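Local coordinates for conserved protein (Geobacillus kaustophilus, PDB 2PCS) that is of unknown function but belongs to the carbon monoxide dehydrogenase subunit G (CoxG) family and, like other Bet v 1-like proteins, probably binds a small ligand, at residues 17-20 with 21-25; 69-72 with 73-76; 98-101 with 102-106; 120-123 with 124-128. All blocks are in the same frame, centred on the assembly; numbering follows the deposited sequence.

The four contacts come one after another along a single Bet v 1-like chain, in which an antiparallel sheet wraps round the long helix 124-148. Contact 1 closes helix 15-22, contact 2 is the turn between strands 59-71 and 75-84, contact 3 the turn between strands 87-99 and 104-116, and contact 4 the start of helix 124-148. Contacts 1 and 2 touch through Trp-19, their centres about 11 Å apart. Contact 3 lies about 15 Å from contact 1, centre to centre, and meets it through Val-18 and Thr-105. Contact 4 is at least 30 Å from the others between centres. Contacts 1, 2 and 4 each come near bound, unidentified ligand atoms, consistent with a binding site between sheet and long helix.

Contact 1: residues 17-20 with 21-25; sequences EVWS and KLMDP
Val-18 O receives Leu-22 N at 3.0 Å with an N-H...O angle of 165°, a regular helical bond, whereas the bonds from Lys-21 N to the same oxygen and from Met-23 N to Trp-19 O are weak, as the last turn of helix 15-22 runs out. Met-23 folds back over the indole of Trp-19. Its CG sits over one face, 3.7 Å from the centroid of the five-membered ring, a CH-pi contact. SD stands oblique to the six-membered ring of Trp-19, 4.3 Å from its centroid, as a Met-aromatic contact, and CE reaches CZ2 of Trp-19 at 3.6 Å. Bends at chi2 (-65°) and chi3 curl the thioether back along the indole of Trp-19. This is the first of the two short helices that, in Bet v 1-like folds, follow the first strand and brace the long C-terminal helix: Val-18 CG1 lies 3.6 Å from Leu-22 CD1, the two side chains side by side; Val-18 touches Ile-146 and Leu-22 touches Phe-138 of helix 124-148. Leu-22 comes within about 4 Å of a bound, unidentified ligand. Trp-19 packs on Ile-70, Pro-72, Pro-73 and Leu-97, and its ring meets that of Tyr-76 with the planes at about 80°. An alanine in place of Trp-19 would probably leave Met-23 without the face it lies on and open a gap between this helix and the 69-76 hairpin. Within the helix, Ser-20 OG gives a bond to Glu-17 O at 3.2 Å, from above the carbonyl plane. Asp-24, at the N-cap of the next helix, bonds Ser-26 OG through OD1.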
ATOM      1  N   GLU A  17      10.291 -13.269   6.234  1.00 78.74           N
ATOM      2  CA  GLU A  17      10.439 -12.108   7.123  1.00 78.83           C
ATOM      3  C   GLU A  17       9.531 -10.969   6.667  1.00 77.78           C
ATOM      4  O   GLU A  17       8.908 -10.300   7.500  1.00 78.35           O
ATOM      5  CB  GLU A  17      11.907 -11.671   7.245  1.00 79.22           C
ATOM      6  CG  GLU A  17      12.693 -12.622   8.182  1.00 84.73           C
ATOM      7  CD  GLU A  17      14.202 -12.773   7.859  1.00 90.68           C
ATOM      8  OE1 GLU A  17      14.645 -12.395   6.743  1.00 92.07           O
ATOM      9  OE2 GLU A  17      14.937 -13.300   8.738  1.00 91.39           O
ATOM     10  N   VAL A  18       9.431 -10.806   5.342  1.00 75.87           N
ATOM     11  CA  VAL A  18       8.646  -9.763   4.691  1.00 74.37           C
ATOM     12  C   VAL A  18       7.165 -10.065   4.794  1.00 73.23           C
ATOM     13  O   VAL A  18       6.394  -9.222   5.233  1.00 72.77           O
ATOM     14  CB  VAL A  18       9.082  -9.599   3.206  1.00 74.27           C
ATOM     15  CG1 VAL A  18       8.241  -8.554   2.477  1.00 73.16           C
ATOM     16  CG2 VAL A  18      10.591  -9.253   3.169  1.00 74.64           C
ATOM     17  N   TRP A  19       6.777 -11.287   4.441  1.00 71.95           N
ATOM     18  CA  TRP A  19       5.376 -11.695   4.536  1.00 71.49           C
ATOM     19  C   TRP A  19       4.752 -11.468   5.944  1.00 72.07           C
ATOM     20  O   TRP A  19       3.613 -10.964   6.057  1.00 72.41           O
ATOM     21  CB  TRP A  19       5.211 -13.136   4.088  1.00 70.16           C
ATOM     22  CG  TRP A  19       3.818 -13.606   4.167  1.00 69.75           C
ATOM     23  CD1 TRP A  19       3.199 -14.222   5.249  1.00 66.79           C
ATOM     24  CD2 TRP A  19       2.833 -13.512   3.133  1.00 68.25           C
ATOM     25  NE1 TRP A  19       1.888 -14.502   4.927  1.00 67.47           N
ATOM     26  CE2 TRP A  19       1.640 -14.089   3.639  1.00 66.47           C
ATOM     27  CE3 TRP A  19       2.839 -12.989   1.827  1.00 64.30           C
ATOM     28  CZ2 TRP A  19       0.462 -14.155   2.883  1.00 66.77           C
ATOM     29  CZ3 TRP A  19       1.688 -13.102   1.068  1.00 66.92           C
ATOM     30  CH2 TRP A  19       0.506 -13.665   1.598  1.00 66.50           C
ATOM     31  N   SER A  20       5.484 -11.796   6.996  1.00 71.98           N
ATOM     32  CA  SER A  20       4.958 -11.571   8.353  1.00 73.64           C
ATOM     33  C   SER A  20       4.769 -10.077   8.730  1.00 73.32           C
ATOM     34  O   SER A  20       3.915  -9.791   9.559  1.00 71.84           O
ATOM     35  CB  SER A  20       5.820 -12.248   9.426  1.00 73.98           C
ATOM     36  OG  SER A  20       6.901 -11.402   9.760  1.00 75.13           O
ATOM     37  N   LYS A  21       5.553  -9.157   8.138  1.00 73.42           N
ATOM     38  CA  LYS A  21       5.295  -7.712   8.341  1.00 74.30           C
ATOM     39  C   LYS A  21       4.090  -7.253   7.552  1.00 74.08           C
ATOM     40  O   LYS A  21       3.227  -6.522   8.063  1.00 74.04           O
ATOM     41  CB  LYS A  21       6.500  -6.828   8.004  1.00 74.51           C
ATOM     42  CG  LYS A  21       7.644  -6.922   9.015  1.00 77.00           C
ATOM     43  CD  LYS A  21       7.215  -6.716  10.465  1.00 79.01           C
ATOM     44  CE  LYS A  21       8.245  -7.328  11.467  1.00 81.25           C
ATOM     45  NZ  LYS A  21       7.886  -7.088  12.931  1.00 82.37           N
ATOM     46  N   LEU A  22       4.016  -7.712   6.308  1.00 73.75           N
ATOM     47  CA  LEU A  22       2.958  -7.307   5.429  1.00 73.72           C
ATOM     48  C   LEU A  22       1.570  -7.805   5.892  1.00 75.24           C
ATOM     49  O   LEU A  22       0.537  -7.252   5.499  1.00 75.58           O
ATOM     50  CB  LEU A  22       3.281  -7.786   4.018  1.00 73.05           C
ATOM     51  CG  LEU A  22       4.432  -7.122   3.268  1.00 71.13           C
ATOM     52  CD1 LEU A  22       4.687  -7.873   2.003  1.00 65.61           C
ATOM     53  CD2 LEU A  22       4.147  -5.621   2.968  1.00 68.81           C
ATOM     54  N   MET A  23       1.540  -8.865   6.695  1.00 76.47           N
ATOM     55  CA  MET A  23       0.275  -9.443   7.143  1.00 77.06           C
ATOM     56  C   MET A  23      -0.086  -9.048   8.580  1.00 78.29           C
ATOM     57  O   MET A  23      -1.131  -9.444   9.091  1.00 78.90           O
ATOM     58  CB  MET A  23       0.287 -10.972   6.995  1.00 76.98           C
ATOM     59  CG  MET A  23       0.353 -11.447   5.583  1.00 75.23           C
ATOM     60  SD  MET A  23      -1.077 -11.030   4.569  1.00 69.79           S
ATOM     61  CE  MET A  23      -1.950 -12.505   5.007  1.00 80.45           C
ATOM     62  N   ASP A  24       0.743  -8.223   9.201  1.00 79.72           N
ATOM     63  CA  ASP A  24       0.534  -7.793  10.589  1.00 81.31           C
ATOM     64  C   ASP A  24      -0.185  -6.447  10.669  1.00 81.14           C
ATOM     65  O   ASP A  24       0.461  -5.418  10.470  1.00 82.04           O
ATOM     66  CB  ASP A  24       1.899  -7.634  11.235  1.00 81.88           C
ATOM     67  CG  ASP A  24       1.845  -7.620  12.746  1.00 85.18           C
ATOM     68  OD1 ASP A  24       0.795  -7.279  13.353  1.00 88.18           O
ATOM     69  OD2 ASP A  24       2.896  -7.947  13.335  1.00 88.82           O
ATOM     70  N   PRO A  25      -1.501  -6.429  10.963  1.00 80.99           N
ATOM     71  CA  PRO A  25      -2.213  -5.140  10.922  1.00 81.26           C
ATOM     72  C   PRO A  25      -1.707  -4.018  11.837  1.00 81.73           C
ATOM     73  O   PRO A  25      -1.868  -2.860  11.494  1.00 81.49           O
ATOM     74  CB  PRO A  25      -3.678  -5.497  11.214  1.00 80.99           C
ATOM     75  CG  PRO A  25      -3.687  -6.855  11.704  1.00 80.68           C
ATOM     76  CD  PRO A  25      -2.401  -7.541  11.300  1.00 81.35           C
TER

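Contact 2: residues 69-72 with 73-76; sequences DIKP and PYHY
Over one face of the Tyr-74 ring lies the carbonyl oxygen of Lys-71, 3.2 Å above the plane and displaced toward the rim; Lys-71 CB approaches the same face off-centre, 4.2 Å from the centroid, as a CH-pi contact. The Tyr-74 torsion (chi1 67°) sets CG between its own backbone N and carbonyl carbon, which swings the phenol back across the turn. At the edge of the His-75 imidazole the backbone O of Asp-69 lies in the ring plane, 3.2 Å from CD2. Asp-69 OD2, near the edge but tilted out of that plane, accepts from His-75 NE2 at 3.0 Å, with an angle of 147° at the hydrogen. The carboxylate and ring planes are 84° apart, and NE2 meets OD2 from above the carboxylate plane. With ND1 bonded to Asp-96 on strand 87-99, both ring nitrogens have a partner and the rotation of the imidazole is fixed. These groups close the beta hairpin of strands 59-71 and 75-84. Lys-71 and His-75 form an antiparallel hydrogen-bonded pair, Lys-71 N to His-75 O 2.8 Å. Tyr-74 and His-75 both face Lys-71, a classic beta bulge, and Lys-71 O takes both N-H groups, Tyr-74 N at 2.9 Å and His-75 N at 3.1 Å. Pro-73, preceded by a cis peptide bond, bends the chain back and touches Val-15. The Lys-71 side chain runs alongside His-75 before its bend at chi4 brings NZ into a salt bridge with OD1 of Asp-69 whose hydrogen bond is weak. Tyr-76 comes within about 3 Å of a bound, unidentified ligand.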
ATOM      1  N   ASP A  69      -7.126 -13.538  -2.194  1.00 69.45           N
ATOM      2  CA  ASP A  69      -6.279 -14.467  -2.966  1.00 69.89           C
ATOM      3  C   ASP A  69      -4.973 -14.716  -2.224  1.00 68.70           C
ATOM      4  O   ASP A  69      -3.907 -14.688  -2.773  1.00 69.19           O
ATOM      5  CB  ASP A  69      -6.056 -13.894  -4.387  1.00 71.60           C
ATOM      6  CG  ASP A  69      -5.607 -14.938  -5.419  1.00 76.59           C
ATOM      7  OD1 ASP A  69      -5.972 -16.130  -5.312  1.00 83.81           O
ATOM      8  OD2 ASP A  69      -4.894 -14.560  -6.387  1.00 83.67           O
ATOM      9  N   ILE A  70      -5.077 -14.953  -0.938  1.00 68.29           N
ATOM     10  CA  ILE A  70      -3.940 -14.913  -0.063  1.00 67.14           C
ATOM     11  C   ILE A  70      -3.188 -16.207  -0.142  1.00 67.98           C
ATOM     12  O   ILE A  70      -3.738 -17.263   0.243  1.00 70.09           O
ATOM     13  CB  ILE A  70      -4.359 -14.762   1.365  1.00 66.43           C
ATOM     14  CG1 ILE A  70      -5.119 -13.421   1.591  1.00 67.16           C
ATOM     15  CG2 ILE A  70      -3.139 -14.898   2.218  1.00 66.24           C
ATOM     16  CD1 ILE A  70      -5.463 -13.080   3.108  1.00 65.61           C
ATOM     17  N   LYS A  71      -1.930 -16.129  -0.592  1.00 66.39           N
ATOM     18  CA  LYS A  71      -1.119 -17.291  -0.701  1.00 65.51           C
ATOM     19  C   LYS A  71       0.242 -17.431  -0.039  1.00 64.85           C
ATOM     20  O   LYS A  71       1.212 -16.970  -0.585  1.00 65.21           O
ATOM     21  CB  LYS A  71      -0.928 -17.689  -2.166  1.00 66.20           C
ATOM     22  CG  LYS A  71      -2.198 -17.968  -2.994  1.00 66.28           C
ATOM     23  CD  LYS A  71      -1.824 -17.962  -4.470  1.00 69.80           C
ATOM     24  CE  LYS A  71      -3.010 -18.009  -5.363  1.00 76.83           C
ATOM     25  NZ  LYS A  71      -4.030 -18.870  -4.680  1.00 82.50           N
ATOM     26  N   PRO A  72       0.304 -17.829   1.220  1.00 64.58           N
ATOM     27  CA  PRO A  72       1.328 -17.403   2.129  1.00 65.46           C
ATOM     28  C   PRO A  72       2.541 -18.288   1.699  1.00 66.10           C
ATOM     29  O   PRO A  72       2.362 -19.354   1.040  1.00 66.44           O
ATOM     30  CB  PRO A  72       0.871 -17.929   3.494  1.00 65.47           C
ATOM     31  CG  PRO A  72      -0.615 -18.188   3.322  1.00 66.70           C
ATOM     32  CD  PRO A  72      -0.821 -18.511   1.892  1.00 64.78           C
ATOM     33  N   PRO A  73       3.772 -17.821   1.944  1.00 65.76           N
ATOM     34  CA  PRO A  73       4.075 -16.470   2.322  1.00 64.55           C
ATOM     35  C   PRO A  73       4.487 -15.616   1.060  1.00 64.30           C
ATOM     36  O   PRO A  73       5.370 -14.772   1.160  1.00 63.69           O
ATOM     37  CB  PRO A  73       5.273 -16.714   3.229  1.00 65.21           C
ATOM     38  CG  PRO A  73       6.103 -17.740   2.364  1.00 64.74           C
ATOM     39  CD  PRO A  73       5.007 -18.646   1.832  1.00 65.99           C
ATOM     40  N   TYR A  74       3.840 -15.779  -0.095  1.00 63.52           N
ATOM     41  CA  TYR A  74       4.385 -15.158  -1.302  1.00 63.66           C
ATOM     42  C   TYR A  74       3.468 -14.333  -2.222  1.00 63.33           C
ATOM     43  O   TYR A  74       3.947 -13.674  -3.121  1.00 65.65           O
ATOM     44  CB  TYR A  74       5.071 -16.242  -2.184  1.00 63.52           C
ATOM     45  CG  TYR A  74       4.072 -17.223  -2.742  1.00 62.55           C
ATOM     46  CD1 TYR A  74       3.683 -18.359  -1.998  1.00 63.76           C
ATOM     47  CD2 TYR A  74       3.502 -17.022  -3.988  1.00 60.92           C
ATOM     48  CE1 TYR A  74       2.753 -19.262  -2.502  1.00 63.24           C
ATOM     49  CE2 TYR A  74       2.555 -17.915  -4.497  1.00 64.55           C
ATOM     50  CZ  TYR A  74       2.186 -19.034  -3.744  1.00 65.13           C
ATOM     51  OH  TYR A  74       1.223 -19.906  -4.239  1.00 65.36           O
ATOM     52  N   HIS A  75       2.168 -14.386  -2.082  1.00 62.67           N
ATOM     53  CA  HIS A  75       1.325 -13.644  -2.991  1.00 61.35           C
ATOM     54  C   HIS A  75       0.034 -13.168  -2.319  1.00 62.26           C
ATOM     55  O   HIS A  75      -0.581 -13.913  -1.584  1.00 63.52           O
ATOM     56  CB  HIS A  75       0.994 -14.515  -4.169  1.00 60.37           C
ATOM     57  CG  HIS A  75      -0.170 -14.018  -4.974  1.00 60.99           C
ATOM     58  ND1 HIS A  75      -0.020 -13.298  -6.137  1.00 57.29           N
ATOM     59  CD2 HIS A  75      -1.505 -14.140  -4.772  1.00 60.88           C
ATOM     60  CE1 HIS A  75      -1.212 -13.012  -6.632  1.00 60.79           C
ATOM     61  NE2 HIS A  75      -2.130 -13.533  -5.831  1.00 63.32           N
ATOM     62  N   TYR A  76      -0.405 -11.935  -2.576  1.00 62.99           N
ATOM     63  CA  TYR A  76      -1.811 -11.559  -2.277  1.00 61.72           C
ATOM     64  C   TYR A  76      -2.360 -10.476  -3.189  1.00 61.69           C
ATOM     65  O   TYR A  76      -1.633  -9.903  -4.017  1.00 61.06           O
ATOM     66  CB  TYR A  76      -2.004 -11.214  -0.821  1.00 62.65           C
ATOM     67  CG  TYR A  76      -1.154 -10.061  -0.370  1.00 65.02           C
ATOM     68  CD1 TYR A  76       0.230 -10.236  -0.096  1.00 66.03           C
ATOM     69  CD2 TYR A  76      -1.703  -8.783  -0.238  1.00 64.49           C
ATOM     70  CE1 TYR A  76       1.034  -9.149   0.325  1.00 66.75           C
ATOM     71  CE2 TYR A  76      -0.931  -7.696   0.186  1.00 66.60           C
ATOM     72  CZ  TYR A  76       0.433  -7.874   0.452  1.00 68.32           C
ATOM     73  OH  TYR A  76       1.172  -6.790   0.875  1.00 69.26           O
TER

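Contact 3: residues 98-101 with 102-106; sequences TPIN and DECTQ
With chi1 at 54°, Asn-101 holds CG between its backbone N and carbonyl carbon, and its amide oxygen folds over the following peptides: OD1 accepts from Glu-103 N, which fits an Asx turn, though at 2.5 Å the bond is too short to be trusted in detail. Ile-100 takes a similar first torsion (chi1 52°), which directs CG1 across the hairpin to Cys-104, while CG2 rests on Gln-106 CB at 3.7 Å. The tip of this isoleucine, CD1, lies against Cys-104 SG in a tight, probably imprecise contact, and its chain crosses that of Gln-106 at about a right angle. In the backbone, Cys-104 O accepts from Ile-100 N at 2.8 Å and, weakly, from Asn-101 N, drawing the two ends of the loop together. Thr-98 and Gln-106 form the hydrogen-bonded pair beyond: Gln-106 N donates to Thr-98 O in the carbonyl plane, and Thr-98 N returns a bond to Gln-106 O at 2.8 Å. Their side chains run alongside each other, and a water joins Thr-98 OG1, at 2.7 Å, to Gln-106 O, to which it donates at 2.9 Å. The intervening non-hydrogen-bonded pair, Pro-99 with Thr-105, points to the other face and packs on Val-15 of helix 15-22, and Thr-105 OG1 bonds Gly-13 O, just before that helix. The whole is an antiparallel beta hairpin, strands 87-99 and 104-116 joined by the short loop 100-103 at the surface of the protein.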
ATOM      1  N   THR A  98       9.298 -12.676  -4.271  1.00 69.44           N
ATOM      2  CA  THR A  98      10.252 -13.547  -4.954  1.00 71.35           C
ATOM      3  C   THR A  98      11.593 -13.547  -4.267  1.00 71.48           C
ATOM      4  O   THR A  98      12.194 -12.497  -4.118  1.00 71.45           O
ATOM      5  CB  THR A  98      10.451 -13.092  -6.367  1.00 71.51           C
ATOM      6  OG1 THR A  98       9.239 -13.341  -7.059  1.00 74.80           O
ATOM      7  CG2 THR A  98      11.493 -13.881  -7.052  1.00 73.72           C
ATOM      8  N   PRO A  99      12.075 -14.723  -3.851  1.00 72.75           N
ATOM      9  CA  PRO A  99      13.384 -14.764  -3.215  1.00 75.41           C
ATOM     10  C   PRO A  99      14.396 -14.538  -4.332  1.00 78.02           C
ATOM     11  O   PRO A  99      14.272 -15.173  -5.404  1.00 78.26           O
ATOM     12  CB  PRO A  99      13.468 -16.186  -2.696  1.00 75.30           C
ATOM     13  CG  PRO A  99      12.571 -16.960  -3.632  1.00 73.89           C
ATOM     14  CD  PRO A  99      11.491 -16.061  -4.020  1.00 72.56           C
ATOM     15  N   ILE A 100      15.310 -13.583  -4.152  1.00 80.69           N
ATOM     16  CA  ILE A 100      16.375 -13.418  -5.158  1.00 84.31           C
ATOM     17  C   ILE A 100      17.646 -14.145  -4.692  1.00 86.38           C
ATOM     18  O   ILE A 100      18.513 -14.504  -5.491  1.00 86.67           O
ATOM     19  CB  ILE A 100      16.604 -11.955  -5.619  1.00 84.56           C
ATOM     20  CG1 ILE A 100      16.799 -11.042  -4.422  1.00 85.75           C
ATOM     21  CG2 ILE A 100      15.419 -11.495  -6.499  1.00 84.14           C
ATOM     22  CD1 ILE A 100      15.936  -9.741  -4.531  1.00 86.63           C
ATOM     23  N   ASN A 101      17.698 -14.412  -3.393  1.00 88.44           N
ATOM     24  CA  ASN A 101      18.599 -15.405  -2.881  1.00 90.42           C
ATOM     25  C   ASN A 101      18.144 -15.936  -1.532  1.00 91.51           C
ATOM     26  O   ASN A 101      16.953 -15.898  -1.210  1.00 91.20           O
ATOM     27  CB  ASN A 101      20.024 -14.826  -2.797  1.00 91.07           C
ATOM     28  CG  ASN A 101      20.093 -13.522  -2.007  1.00 90.25           C
ATOM     29  OD1 ASN A 101      19.642 -13.435  -0.866  1.00 88.88           O
ATOM     30  ND2 ASN A 101      20.686 -12.513  -2.619  1.00 90.53           N
ATOM     31  N   ASP A 102      19.121 -16.434  -0.773  1.00 92.93           N
ATOM     32  CA  ASP A 102      18.988 -16.787   0.632  1.00 94.70           C
ATOM     33  C   ASP A 102      18.618 -15.604   1.584  1.00 94.69           C
ATOM     34  O   ASP A 102      17.821 -15.819   2.513  1.00 94.66           O
ATOM     35  CB  ASP A 102      20.270 -17.519   1.116  1.00 95.13           C
ATOM     36  CG  ASP A 102      20.235 -19.060   0.860  1.00 97.39           C
ATOM     37  OD1 ASP A 102      19.395 -19.531   0.035  1.00 99.08           O
ATOM     38  OD2 ASP A 102      21.069 -19.787   1.479  1.00 95.73           O
ATOM     39  N   GLU A 103      19.168 -14.398   1.347  1.00 94.69           N
ATOM     40  CA  GLU A 103      19.020 -13.206   2.258  1.00 95.64           C
ATOM     41  C   GLU A 103      18.095 -12.066   1.784  1.00 94.68           C
ATOM     42  O   GLU A 103      17.888 -11.100   2.538  1.00 94.92           O
ATOM     43  CB  GLU A 103      20.380 -12.518   2.519  1.00 95.65           C
ATOM     44  CG  GLU A 103      21.360 -13.247   3.479  1.00 99.40           C
ATOM     45  CD  GLU A 103      22.627 -12.423   3.837  1.00 98.40           C
ATOM     46  OE1 GLU A 103      22.990 -11.494   3.077  1.00101.70           O
ATOM     47  OE2 GLU A 103      23.258 -12.721   4.887  1.00102.54           O
ATOM     48  N   CYS A 104      17.586 -12.153   0.546  1.00 93.32           N
ATOM     49  CA  CYS A 104      17.025 -10.997  -0.167  1.00 90.38           C
ATOM     50  C   CYS A 104      15.750 -11.333  -0.949  1.00 87.25           C
ATOM     51  O   CYS A 104      15.665 -12.360  -1.642  1.00 87.10           O
ATOM     52  CB  CYS A 104      18.089 -10.434  -1.118  1.00 91.55           C
ATOM     53  SG  CYS A 104      17.710  -8.854  -1.996  1.00 96.60           S
ATOM     54  N   THR A 105      14.762 -10.447  -0.845  1.00 83.18           N
ATOM     55  CA  THR A 105      13.451 -10.673  -1.448  1.00 78.39           C
ATOM     56  C   THR A 105      13.111  -9.580  -2.432  1.00 75.50           C
ATOM     57  O   THR A 105      13.284  -8.413  -2.170  1.00 74.48           O
ATOM     58  CB  THR A 105      12.394 -10.764  -0.343  1.00 78.53           C
ATOM     59  OG1 THR A 105      12.484 -12.050   0.238  1.00 79.56           O
ATOM     60  CG2 THR A 105      10.938 -10.564  -0.830  1.00 77.28           C
ATOM     61  N   GLN A 106      12.593  -9.962  -3.567  1.00 72.09           N
ATOM     62  CA  GLN A 106      12.044  -8.983  -4.440  1.00 70.19           C
ATOM     63  C   GLN A 106      10.499  -8.975  -4.320  1.00 68.99           C
ATOM     64  O   GLN A 106       9.821  -9.972  -4.614  1.00 67.95           O
ATOM     65  CB  GLN A 106      12.477  -9.301  -5.852  1.00 69.70           C
ATOM     66  CG  GLN A 106      12.114  -8.297  -6.825  1.00 72.74           C
ATOM     67  CD  GLN A 106      11.945  -8.901  -8.201  1.00 79.11           C
ATOM     68  OE1 GLN A 106      11.229  -9.903  -8.389  1.00 80.76           O
ATOM     69  NE2 GLN A 106      12.583  -8.277  -9.191  1.00 82.63           N
TER
HETATM   70  O   HOH W   1       8.442 -10.731  -7.016  1.00 59.77           O

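Contact 4: residues 120-123 with 124-128; sequences AAIG and QRMLG
Gly-123 O is the polar atom round which Leu-127 gathers: the Leu-127 backbone N stands 3.0 Å from it, and CB and CG of the same leucine both come to 3.1 Å. The modelled backbone at Leu-127 and Gly-128 is irregular and doubtful, so these close approaches carry little weight. The apolar contacts are more ordinary. Ile-122, its CG1 set between backbone N and carbonyl carbon (chi1 65°), sends CD1 into the angle between two residues of the helix, 3.7 Å from Met-126 CG and 3.7 Å from Leu-127 CD2. It crosses the methionine at about a right angle and the leucine obliquely. Met-126 is extended throughout, with SD passing 3.8 Å from Ile-122 O, and it goes on to Ala-56. Leu-127 also leans on Leu-3 and lies about 4 Å from a bound, unidentified ligand. A serine in place of Leu-127 would take away one of the two side chains flanking Ile-122 CD1 and would probably leave Leu-3 short of an apolar partner. Gly-123 is the N-cap of helix 124-148, at backbone angles (119°, 139°) where a side chain would press against the carbonyl oxygen of Ile-122. As a glycine, this N-cap has no side-chain polar group to offer the helix start, which implies that the clear contacts between the loop and the first helical turn are the apolar ones of Ile-122 with Met-126 and Leu-127.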
ATOM      1  N   ALA A 120      -9.161  14.469  -8.402  1.00 77.90           N
ATOM      2  CA  ALA A 120      -8.877  13.795  -9.673  1.00 78.43           C
ATOM      3  C   ALA A 120      -8.240  14.771 -10.688  1.00 79.99           C
ATOM      4  O   ALA A 120      -7.547  14.360 -11.638  1.00 79.90           O
ATOM      5  CB  ALA A 120     -10.159  13.181 -10.256  1.00 76.85           C
ATOM      6  N   ALA A 121      -8.486  16.066 -10.470  1.00 80.63           N
ATOM      7  CA  ALA A 121      -8.186  17.078 -11.451  1.00 82.00           C
ATOM      8  C   ALA A 121      -6.706  17.464 -11.427  1.00 82.87           C
ATOM      9  O   ALA A 121      -6.214  18.030 -12.403  1.00 82.74           O
ATOM     10  CB  ALA A 121      -9.060  18.307 -11.232  1.00 81.83           C
ATOM     11  N   ILE A 122      -6.014  17.142 -10.330  1.00 83.18           N
ATOM     12  CA  ILE A 122      -4.634  17.564 -10.118  1.00 83.23           C
ATOM     13  C   ILE A 122      -3.668  17.147 -11.229  1.00 83.95           C
ATOM     14  O   ILE A 122      -2.623  17.780 -11.394  1.00 84.58           O
ATOM     15  CB  ILE A 122      -4.038  17.173  -8.703  1.00 83.37           C
ATOM     16  CG1 ILE A 122      -3.918  15.658  -8.512  1.00 82.42           C
ATOM     17  CG2 ILE A 122      -4.746  17.909  -7.527  1.00 82.99           C
ATOM     18  CD1 ILE A 122      -2.901  15.289  -7.416  1.00 82.02           C
ATOM     19  N   GLY A 123      -4.033  16.124 -12.007  1.00 83.99           N
ATOM     20  CA  GLY A 123      -3.143  15.584 -13.036  1.00 83.95           C
ATOM     21  C   GLY A 123      -2.767  14.123 -12.851  1.00 84.19           C
ATOM     22  O   GLY A 123      -2.500  13.659 -11.727  1.00 83.44           O
ATOM     23  N   GLN A 124      -2.739  13.385 -13.959  1.00 84.71           N
ATOM     24  CA  GLN A 124      -2.290  11.966 -13.925  1.00 85.17           C
ATOM     25  C   GLN A 124      -0.847  11.800 -13.439  1.00 83.52           C
ATOM     26  O   GLN A 124      -0.523  10.859 -12.712  1.00 82.93           O
ATOM     27  CB  GLN A 124      -2.437  11.301 -15.305  1.00 86.33           C
ATOM     28  CG  GLN A 124      -3.666  10.397 -15.427  1.00 91.35           C
ATOM     29  CD  GLN A 124      -3.534   9.456 -16.602  1.00100.16           C
ATOM     30  OE1 GLN A 124      -3.668   9.866 -17.790  1.00102.79           O
ATOM     31  NE2 GLN A 124      -3.244   8.181 -16.297  1.00100.58           N
ATOM     32  N   ARG A 125       0.015  12.723 -13.841  1.00 82.27           N
ATOM     33  CA  ARG A 125       1.437  12.579 -13.574  1.00 82.25           C
ATOM     34  C   ARG A 125       1.722  12.813 -12.080  1.00 80.11           C
ATOM     35  O   ARG A 125       2.503  12.083 -11.409  1.00 78.75           O
ATOM     36  CB  ARG A 125       2.228  13.509 -14.508  1.00 82.99           C
ATOM     37  CG  ARG A 125       3.209  14.432 -13.831  1.00 86.52           C
ATOM     38  CD  ARG A 125       2.696  15.880 -13.869  1.00 96.64           C
ATOM     39  NE  ARG A 125       3.742  16.770 -14.360  1.00102.31           N
ATOM     40  CZ  ARG A 125       4.197  16.736 -15.612  1.00106.68           C
ATOM     41  NH1 ARG A 125       3.673  15.865 -16.492  1.00107.52           N
ATOM     42  NH2 ARG A 125       5.167  17.572 -15.987  1.00107.65           N
ATOM     43  N   MET A 126       1.000  13.799 -11.574  1.00 78.14           N
ATOM     44  CA  MET A 126       1.040  14.184 -10.196  1.00 77.32           C
ATOM     45  C   MET A 126       0.367  13.274  -9.140  1.00 75.98           C
ATOM     46  O   MET A 126       1.076  12.810  -8.229  1.00 76.19           O
ATOM     47  CB  MET A 126       0.461  15.600 -10.062  1.00 76.25           C
ATOM     48  CG  MET A 126       0.512  16.198  -8.648  1.00 78.28           C
ATOM     49  SD  MET A 126      -0.024  17.956  -8.607  1.00 81.12           S
ATOM     50  CE  MET A 126       0.629  18.455  -7.064  1.00 78.33           C
ATOM     51  N   LEU A 127      -0.886  12.843  -9.299  1.00 73.83           N
ATOM     52  CA  LEU A 127      -1.272  11.407  -9.317  1.00 72.34           C
ATOM     53  C   LEU A 127      -0.393  10.141  -8.957  1.00 70.90           C
ATOM     54  O   LEU A 127      -0.246   9.777  -7.767  1.00 70.27           O
ATOM     55  CB  LEU A 127      -2.646  11.101 -10.002  1.00 72.43           C
ATOM     56  CG  LEU A 127      -3.950  11.869  -9.632  1.00 72.19           C
ATOM     57  CD1 LEU A 127      -5.178  11.386 -10.501  1.00 69.72           C
ATOM     58  CD2 LEU A 127      -4.305  11.893  -8.141  1.00 68.73           C
ATOM     59  N   GLY A 128       0.182   9.421  -9.949  1.00 69.86           N
ATOM     60  CA  GLY A 128       1.526   9.725 -10.476  1.00 67.08           C
ATOM     61  C   GLY A 128       2.473   9.726  -9.274  1.00 65.93           C
ATOM     62  O   GLY A 128       2.810   8.662  -8.660  1.00 64.91           O
TER